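Local atomic coordinates of methanogen homoaconitase large subunit (Methanocaldococcus jannaschii, PDB entry 4KP2), a protein that serves as the large subunit of an iron-sulfur hydro-lyase that converts (R)-homocitrate, by way of cis-homoaconitate, to homoisocitrate. Residues A[110-115]-A[125-130]; A[118-123]-A[136-141]; A[225-230]-A[325-330]. All coordinates share one frame; numbering follows the deposited sequence.

Contact 1 of 3, residues A[110-115]-A[125-130]; sequences NFHKGG and ENYVLP
Tyr127 reaches back from the chain at the C-terminal part of helix 119-126 and meets His112 and Asn110 with the far end of its ring, so that its OH lies near both. The polar part is a hydrogen bond between His112 NE2 and Tyr127 OH, 3.1 Å long and fairly straight at 152°; either group could be the donor. The two rings approach from opposite directions and touch rim to rim, their planes nearly perpendicular, with centroids 6.0 Å apart, so neither ring stacks on the other. His112 has CG anti to its carbonyl carbon (chi1 -65°), which carries the imidazole off the strand toward the phenol.

The van der Waals part belongs to Asn110. Its CB sits 3.3 Å from Tyr127 OH, and its CG lies 3.6 Å from Tyr127 CE1. The amide plane is steeply inclined to the phenol ring, and Asn110 ND2 makes a weak hydrogen bond to Ile77 O instead. Val78 and Ile122 also touch the Tyr127 side chain. A phenylalanine at Tyr127 would probably keep much of this packing but leave His112 NE2 without its hydroxyl mate.

The contact bridges a beta-alpha-beta crossover: strand 111-112, outermost in a parallel five-stranded sheet of the chain, is tied to the chain that leads from helix 119-126 to strand 133-136.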
loop_
_atom_site.group_PDB
_atom_site.type_symbol
_atom_site.label_atom_id
_atom_site.label_comp_id
_atom_site.label_asym_id
_atom_site.label_seq_id
_atom_site.Cartn_x
_atom_site.Cartn_y
_atom_site.Cartn_z
ATOM N N ASN A 110 3.172 -7.892 23.816
ATOM C CA ASN A 110 4.088 -7.749 22.694
ATOM C C ASN A 110 3.381 -7.935 21.358
ATOM O O ASN A 110 3.780 -8.771 20.548
ATOM C CB ASN A 110 5.240 -8.746 22.811
ATOM C CG ASN A 110 5.998 -8.610 24.113
ATOM O OD1 ASN A 110 6.091 -7.522 24.682
ATOM N ND2 ASN A 110 6.545 -9.719 24.595
ATOM N N PHE A 111 2.330 -7.153 21.131
ATOM C CA PHE A 111 1.564 -7.250 19.896
ATOM C C PHE A 111 1.817 -6.055 18.987
ATOM O O PHE A 111 1.889 -4.916 19.446
ATOM C CB PHE A 111 0.072 -7.370 20.203
ATOM C CG PHE A 111 -0.806 -7.258 18.992
ATOM C CD1 PHE A 111 -0.774 -8.230 18.007
ATOM C CD2 PHE A 111 -1.669 -6.188 18.841
ATOM C CE1 PHE A 111 -1.583 -8.134 16.891
ATOM C CE2 PHE A 111 -2.481 -6.086 17.728
ATOM C CZ PHE A 111 -2.438 -7.059 16.751
ATOM N N HIS A 112 1.948 -6.325 17.693
ATOM C CA HIS A 112 2.186 -5.275 16.714
ATOM C C HIS A 112 1.165 -5.322 15.585
ATOM O O HIS A 112 1.053 -6.318 14.873
ATOM C CB HIS A 112 3.605 -5.374 16.157
ATOM C CG HIS A 112 4.668 -5.116 17.178
ATOM N ND1 HIS A 112 5.165 -3.857 17.429
ATOM C CD2 HIS A 112 5.321 -5.954 18.017
ATOM C CE1 HIS A 112 6.085 -3.929 18.377
ATOM N NE2 HIS A 112 6.197 -5.190 18.750
ATOM N N LYS A 113 0.423 -4.233 15.434
ATOM C CA LYS A 113 -0.619 -4.139 14.421
ATOM C C LYS A 113 -0.026 -3.999 13.028
ATOM O O LYS A 113 1.193 -4.016 12.856
ATOM C CB LYS A 113 -1.523 -2.944 14.714
ATOM C CG LYS A 113 -2.116 -2.955 16.107
ATOM C CD LYS A 113 -2.613 -1.578 16.504
ATOM C CE LYS A 113 -3.658 -1.064 15.531
ATOM N NZ LYS A 113 -4.113 0.305 15.895
ATOM N N GLY A 114 -0.899 -3.860 12.037
ATOM C CA GLY A 114 -0.463 -3.644 10.672
ATOM C C GLY A 114 0.205 -2.293 10.518
ATOM O O GLY A 114 -0.276 -1.291 11.045
ATOM N N GLY A 115 1.321 -2.269 9.799
ATOM C CA GLY A 115 2.070 -1.043 9.603
ATOM C C GLY A 115 3.305 -0.985 10.478
ATOM O O GLY A 115 4.237 -0.231 10.200
ATOM N N GLU A 125 14.354 -5.716 16.042
ATOM C CA GLU A 125 14.433 -4.328 16.481
ATOM C C GLU A 125 14.179 -4.132 17.970
ATOM O O GLU A 125 14.484 -3.070 18.511
ATOM C CB GLU A 125 13.461 -3.453 15.688
ATOM C CG GLU A 125 13.951 -3.062 14.308
ATOM C CD GLU A 125 12.964 -2.171 13.580
ATOM O OE1 GLU A 125 11.924 -1.819 14.177
ATOM O OE2 GLU A 125 13.229 -1.823 12.410
ATOM N N ASN A 126 13.622 -5.140 18.637
ATOM C CA ASN A 126 13.205 -4.950 20.024
ATOM C C ASN A 126 13.037 -6.219 20.860
ATOM O O ASN A 126 12.464 -6.170 21.948
ATOM C CB ASN A 126 11.909 -4.131 20.064
ATOM C CG ASN A 126 11.776 -3.303 21.327
ATOM O OD1 ASN A 126 11.118 -3.711 22.284
ATOM N ND2 ASN A 126 12.404 -2.134 21.336
ATOM N N TYR A 127 13.535 -7.353 20.375
ATOM C CA TYR A 127 13.328 -8.606 21.102
ATOM C C TYR A 127 14.527 -9.554 21.139
ATOM O O TYR A 127 15.029 -9.879 22.215
ATOM C CB TYR A 127 12.097 -9.340 20.564
ATOM C CG TYR A 127 10.800 -8.593 20.773
ATOM C CD1 TYR A 127 10.206 -8.535 22.026
ATOM C CD2 TYR A 127 10.170 -7.946 19.718
ATOM C CE1 TYR A 127 9.021 -7.853 22.224
ATOM C CE2 TYR A 127 8.984 -7.263 19.907
ATOM C CZ TYR A 127 8.415 -7.219 21.163
ATOM O OH TYR A 127 7.234 -6.540 21.358
ATOM N N VAL A 128 14.972 -10.000 19.969
ATOM C CA VAL A 128 15.985 -11.053 19.875
ATOM C C VAL A 128 17.325 -10.715 20.531
ATOM O O VAL A 128 18.049 -9.829 20.077
ATOM C CB VAL A 128 16.244 -11.459 18.412
ATOM C CG1 VAL A 128 17.328 -12.522 18.345
ATOM C CG2 VAL A 128 14.962 -11.959 17.765
ATOM N N LEU A 129 17.646 -11.441 21.598
ATOM C CA LEU A 129 18.938 -11.316 22.263
ATOM C C LEU A 129 19.816 -12.512 21.916
ATOM O O LEU A 129 19.304 -13.574 21.571
ATOM C CB LEU A 129 18.753 -11.227 23.780
ATOM C CG LEU A 129 18.205 -9.916 24.340
ATOM C CD1 LEU A 129 18.045 -10.015 25.849
ATOM C CD2 LEU A 129 19.117 -8.762 23.971
ATOM N N PRO A 130 21.146 -12.338 21.992
ATOM C CA PRO A 130 22.081 -13.439 21.738
ATOM C C PRO A 130 21.846 -14.635 22.657
ATOM O O PRO A 130 21.260 -14.484 23.729
ATOM C CB PRO A 130 23.444 -12.808 22.033
ATOM C CG PRO A 130 23.251 -11.368 21.728
ATOM C CD PRO A 130 21.848 -11.053 22.162
#

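Contact 2 of 3, residues A[118-123]-A[136-141]; sequences ICHQIL and GGDSHT
A His-carboxylate hydrogen bond, His120 to Asp138, joins the first turn of helix 119-126 to the loop after strand 133-136, next to the predicted [4Fe-4S] site: the side chain of His120 is about 4 Å from that of Cys323. His120 NE2 donates to Asp138 OD1 over 2.7 Å at 157°. The oxygen lies close to the imidazole plane, but the N-H comes down on it from above the carboxylate, 65° out of that plane. From the opposite face of the carboxylate, His140 N reaches the same OD1 at 2.8 Å, closing an Asx turn. The loop is tightened further by Thr141 OG1, which donates to Asp138 O (2.7 Å).

The imidazole of His120 is sandwiched: His140 O lies over one face, 3.1 Å from His120 CD2, while Cys119 SG sits over the centre of the other. Thr141 CA comes within 3.6 Å of His120 CE1. The ring of His140 turns away to bond Glu234 through NE2.

Two N-H groups thus hold one carboxylate oxygen, and the bond direction places a proton on His120 NE2. Its ND1 is bonded outside these segments, which probably holds the ring against turning.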
loop_
_atom_site.group_PDB
_atom_site.type_symbol
_atom_site.label_atom_id
_atom_site.label_comp_id
_atom_site.label_asym_id
_atom_site.label_seq_id
_atom_site.Cartn_x
_atom_site.Cartn_y
_atom_site.Cartn_z
ATOM N N ILE A 118 7.584 -5.858 9.230
ATOM C CA ILE A 118 7.760 -7.296 9.087
ATOM C C ILE A 118 8.043 -7.935 10.443
ATOM O O ILE A 118 8.741 -7.356 11.275
ATOM C CB ILE A 118 8.903 -7.621 8.104
ATOM C CG1 ILE A 118 8.687 -6.884 6.781
ATOM C CG2 ILE A 118 9.008 -9.120 7.861
ATOM C CD1 ILE A 118 9.773 -7.127 5.766
ATOM N N CYS A 119 7.484 -9.122 10.655
ATOM C CA CYS A 119 7.615 -9.846 11.916
ATOM C C CYS A 119 9.067 -10.046 12.342
ATOM O O CYS A 119 9.413 -9.839 13.505
ATOM C CB CYS A 119 6.917 -11.201 11.814
ATOM S SG CYS A 119 7.569 -12.277 10.511
ATOM N N HIS A 120 9.910 -10.453 11.400
ATOM C CA HIS A 120 11.316 -10.699 11.699
ATOM C C HIS A 120 12.070 -9.401 11.959
ATOM O O HIS A 120 12.986 -9.360 12.781
ATOM C CB HIS A 120 11.979 -11.472 10.559
ATOM C CG HIS A 120 11.391 -12.831 10.333
ATOM N ND1 HIS A 120 10.945 -13.626 11.362
ATOM C CD2 HIS A 120 11.172 -13.526 9.192
ATOM C CE1 HIS A 120 10.477 -14.761 10.868
ATOM N NE2 HIS A 120 10.604 -14.724 9.555
ATOM N N GLN A 121 11.685 -8.342 11.255
ATOM C CA GLN A 121 12.323 -7.043 11.425
ATOM C C GLN A 121 11.985 -6.448 12.789
ATOM O O GLN A 121 12.852 -5.899 13.466
ATOM C CB GLN A 121 11.905 -6.086 10.309
ATOM C CG GLN A 121 12.604 -4.737 10.361
ATOM C CD GLN A 121 14.102 -4.843 10.151
ATOM O OE1 GLN A 121 14.585 -5.752 9.476
ATOM N NE2 GLN A 121 14.848 -3.911 10.734
ATOM N N ILE A 122 10.719 -6.559 13.180
ATOM C CA ILE A 122 10.273 -6.102 14.492
ATOM C C ILE A 122 10.979 -6.887 15.590
ATOM O O ILE A 122 11.426 -6.323 16.591
ATOM C CB ILE A 122 8.749 -6.266 14.653
ATOM C CG1 ILE A 122 8.008 -5.323 13.705
ATOM C CG2 ILE A 122 8.325 -6.004 16.091
ATOM C CD1 ILE A 122 6.504 -5.443 13.785
ATOM N N LEU A 123 11.085 -8.196 15.383
ATOM C CA LEU A 123 11.713 -9.087 16.349
ATOM C C LEU A 123 13.186 -8.736 16.537
ATOM O O LEU A 123 13.732 -8.866 17.632
ATOM C CB LEU A 123 11.573 -10.540 15.889
ATOM C CG LEU A 123 11.160 -11.571 16.938
ATOM C CD1 LEU A 123 9.857 -11.156 17.596
ATOM C CD2 LEU A 123 11.020 -12.944 16.300
ATOM N N GLY A 136 9.575 -19.541 15.717
ATOM C CA GLY A 136 8.686 -18.709 14.929
ATOM C C GLY A 136 7.813 -19.476 13.957
ATOM O O GLY A 136 8.221 -20.496 13.403
ATOM N N GLY A 137 6.598 -18.975 13.753
ATOM C CA GLY A 137 5.682 -19.552 12.788
ATOM C C GLY A 137 5.938 -18.986 11.405
ATOM O O GLY A 137 5.036 -18.446 10.762
ATOM N N ASP A 138 7.181 -19.107 10.954
ATOM C CA ASP A 138 7.588 -18.573 9.665
ATOM C C ASP A 138 8.820 -19.326 9.183
ATOM O O ASP A 138 9.698 -19.666 9.976
ATOM C CB ASP A 138 7.895 -17.079 9.782
ATOM C CG ASP A 138 8.117 -16.420 8.437
ATOM O OD1 ASP A 138 9.273 -16.405 7.966
ATOM O OD2 ASP A 138 7.135 -15.913 7.853
ATOM N N SER A 139 8.886 -19.585 7.881
ATOM C CA SER A 139 9.977 -20.369 7.311
ATOM C C SER A 139 11.299 -19.604 7.263
ATOM O O SER A 139 12.318 -20.146 6.833
ATOM C CB SER A 139 9.603 -20.870 5.913
ATOM O OG SER A 139 9.289 -19.789 5.052
ATOM N N HIS A 140 11.281 -18.352 7.708
ATOM C CA HIS A 140 12.488 -17.531 7.720
ATOM C C HIS A 140 12.793 -16.973 9.106
ATOM O O HIS A 140 13.264 -15.844 9.242
ATOM C CB HIS A 140 12.379 -16.393 6.705
ATOM C CG HIS A 140 12.317 -16.857 5.285
ATOM N ND1 HIS A 140 11.138 -17.233 4.673
ATOM C CD2 HIS A 140 13.287 -17.015 4.354
ATOM C CE1 HIS A 140 11.387 -17.595 3.430
ATOM N NE2 HIS A 140 12.683 -17.474 3.209
ATOM N N THR A 141 12.527 -17.774 10.131
ATOM C CA THR A 141 12.859 -17.405 11.501
ATOM C C THR A 141 14.369 -17.525 11.700
ATOM O O THR A 141 14.932 -16.981 12.650
ATOM C CB THR A 141 12.113 -18.297 12.514
ATOM O OG1 THR A 141 10.728 -18.372 12.151
ATOM C CG2 THR A 141 12.229 -17.738 13.926
#

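Contact 3 of 3, residues A[225-230]-A[325-330]; sequences RLTLCN and NGRLSD
Thr227 OG1 lies within hydrogen-bonding reach of two carbonyl oxygens, that of Asp223 one turn back in its own helix and that of Thr324 just ahead of 325-330, which must share its one proton; it also lies 3.3 Å from Arg327 NH2. In the aconitase-family alpha-beta-alpha sandwich, the contact lays helix 222-230 against the loop between strand 317-320, the middle strand of a parallel five-stranded sheet, and helix 328-338, whose N-cap is Arg327. This loop follows Cys323, a predicted [4Fe-4S] ligand, whose side chain is about 5 Å from that of Arg327.

Arg327 carries most of the contact. Its chain runs out extended to CD and then bends at chi3 (-70°), which swings the guanidinium across toward the helix. Thr227 OG1 stands at the edge of that flat group, near its plane, while Leu226 CB lies over one face, 3.9 Å above it and toward the rim. Leu226 CD2 reaches 3.5 Å from Arg327 NH1. The charged group is therefore buried partly against aliphatic carbon, and NH1 is gripped at the rim by Cys323 O and Gln121 OE1. Asp330 adds a long ion pair, with its OD2 4.0 Å from Arg327 NE and well out of the guanidinium plane; Asp223 adds another weak one. The two carboxylates probably offset part of the buried charge.

Asn325 only skirts the helix, crossing Thr227 at about a right angle, and its OD1 is hydrogen-bonded to Lys190 NZ. At the start of helix 328-338, Arg327 N donates weakly to Asp330 OD2 over 3.3 Å, a bond bent to 132°.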
loop_
_atom_site.group_PDB
_atom_site.type_symbol
_atom_site.label_atom_id
_atom_site.label_comp_id
_atom_site.label_asym_id
_atom_site.label_seq_id
_atom_site.Cartn_x
_atom_site.Cartn_y
_atom_site.Cartn_z
ATOM N N ARG A 225 24.431 -9.213 8.211
ATOM C CA ARG A 225 24.332 -10.487 8.913
ATOM C C ARG A 225 22.901 -11.014 8.915
ATOM O O ARG A 225 22.676 -12.226 8.896
ATOM C CB ARG A 225 24.856 -10.353 10.343
ATOM C CG ARG A 225 26.328 -9.991 10.417
ATOM C CD ARG A 225 26.812 -9.915 11.851
ATOM N NE ARG A 225 28.229 -9.573 11.919
ATOM C CZ ARG A 225 28.914 -9.459 13.051
ATOM N NH1 ARG A 225 28.313 -9.660 14.216
ATOM N NH2 ARG A 225 30.202 -9.145 13.019
ATOM N N LEU A 226 21.939 -10.098 8.938
ATOM C CA LEU A 226 20.531 -10.464 8.857
ATOM C C LEU A 226 20.216 -11.100 7.509
ATOM O O LEU A 226 19.414 -12.029 7.421
ATOM C CB LEU A 226 19.641 -9.239 9.073
ATOM C CG LEU A 226 18.971 -9.096 10.441
ATOM C CD1 LEU A 226 20.001 -9.085 11.558
ATOM C CD2 LEU A 226 18.116 -7.839 10.483
ATOM N N THR A 227 20.855 -10.592 6.462
ATOM C CA THR A 227 20.639 -11.091 5.109
ATOM C C THR A 227 21.191 -12.503 4.936
ATOM O O THR A 227 20.547 -13.363 4.332
ATOM C CB THR A 227 21.286 -10.164 4.063
ATOM O OG1 THR A 227 20.743 -8.844 4.191
ATOM C CG2 THR A 227 21.026 -10.679 2.656
ATOM N N LEU A 228 22.384 -12.735 5.473
ATOM C CA LEU A 228 23.043 -14.032 5.355
ATOM C C LEU A 228 22.274 -15.139 6.070
ATOM O O LEU A 228 22.160 -16.255 5.560
ATOM C CB LEU A 228 24.476 -13.959 5.887
ATOM C CG LEU A 228 25.586 -13.819 4.843
ATOM C CD1 LEU A 228 25.328 -12.629 3.931
ATOM C CD2 LEU A 228 26.943 -13.695 5.519
ATOM N N CYS A 229 21.747 -14.826 7.248
ATOM C CA CYS A 229 21.010 -15.808 8.034
ATOM C C CYS A 229 19.584 -15.990 7.528
ATOM O O CYS A 229 18.934 -16.989 7.828
ATOM C CB CYS A 229 20.996 -15.413 9.512
ATOM S SG CYS A 229 22.627 -15.383 10.287
ATOM N N ASN A 230 19.103 -15.019 6.759
ATOM C CA ASN A 230 17.744 -15.065 6.231
ATOM C C ASN A 230 17.589 -16.102 5.123
ATOM O O ASN A 230 16.550 -16.756 5.012
ATOM C CB ASN A 230 17.321 -13.689 5.712
ATOM C CG ASN A 230 15.886 -13.666 5.222
ATOM O OD1 ASN A 230 15.597 -14.050 4.088
ATOM N ND2 ASN A 230 14.978 -13.211 6.075
ATOM N N ASN A 325 16.037 -7.436 2.311
ATOM C CA ASN A 325 16.528 -6.117 1.929
ATOM C C ASN A 325 15.464 -5.028 2.006
ATOM O O ASN A 325 15.098 -4.436 0.992
ATOM C CB ASN A 325 17.119 -6.159 0.518
ATOM C CG ASN A 325 18.388 -6.983 0.442
ATOM O OD1 ASN A 325 18.504 -7.886 -0.384
ATOM N ND2 ASN A 325 19.347 -6.676 1.308
ATOM N N GLY A 326 14.976 -4.760 3.213
ATOM C CA GLY A 326 13.965 -3.740 3.407
ATOM C C GLY A 326 14.359 -2.714 4.449
ATOM O O GLY A 326 13.577 -1.825 4.785
ATOM N N ARG A 327 15.578 -2.835 4.962
ATOM C CA ARG A 327 16.061 -1.932 5.997
ATOM C C ARG A 327 16.523 -0.598 5.421
ATOM O O ARG A 327 16.446 -0.373 4.213
ATOM C CB ARG A 327 17.177 -2.598 6.805
ATOM C CG ARG A 327 16.679 -3.693 7.733
ATOM C CD ARG A 327 17.805 -4.607 8.174
ATOM N NE ARG A 327 18.283 -5.445 7.077
ATOM C CZ ARG A 327 17.744 -6.613 6.743
ATOM N NH1 ARG A 327 16.704 -7.083 7.420
ATOM N NH2 ARG A 327 18.240 -7.313 5.733
ATOM N N LEU A 328 17.001 0.281 6.297
ATOM C CA LEU A 328 17.391 1.633 5.914
ATOM C C LEU A 328 18.512 1.637 4.878
ATOM O O LEU A 328 18.444 2.359 3.882
ATOM C CB LEU A 328 17.834 2.423 7.148
ATOM C CG LEU A 328 17.326 3.859 7.298
ATOM C CD1 LEU A 328 18.105 4.582 8.384
ATOM C CD2 LEU A 328 17.406 4.619 5.985
ATOM N N SER A 329 19.541 0.832 5.125
ATOM C CA SER A 329 20.704 0.773 4.248
ATOM C C SER A 329 20.327 0.331 2.837
ATOM O O SER A 329 20.910 0.795 1.858
ATOM C CB SER A 329 21.756 -0.173 4.828
ATOM O OG SER A 329 21.232 -1.479 4.994
ATOM N N ASP A 330 19.349 -0.562 2.742
ATOM C CA ASP A 330 18.891 -1.061 1.451
ATOM C C ASP A 330 18.150 0.025 0.679
ATOM O O ASP A 330 18.306 0.157 -0.535
ATOM C CB ASP A 330 17.993 -2.286 1.638
ATOM C CG ASP A 330 18.682 -3.403 2.397
ATOM O OD1 ASP A 330 19.425 -4.182 1.765
ATOM O OD2 ASP A 330 18.476 -3.506 3.626
#

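Contacts 1 and 2 interleave along the chain and share helix 119-126; their centres are about 9 Å apart, and Val128 N probably bonds Leu123 O between them. Both lie in the layer built on the parallel sheet holding strands 111-112 and 133-136. Contact 3 comes later and joins helix 222-230 to the second parallel sheet's strand-to-helix loop. It lies about 13 Å from contact 2, centre to centre, and about 16 Å from contact 1, which it does not touch. Gln121 and Arg327 link contacts 2 and 3. Contact 1 lies at the surface, whereas contacts 2 and 3 are buried and place loops of the two sheets close to Cys323, consistent with a shared cluster site.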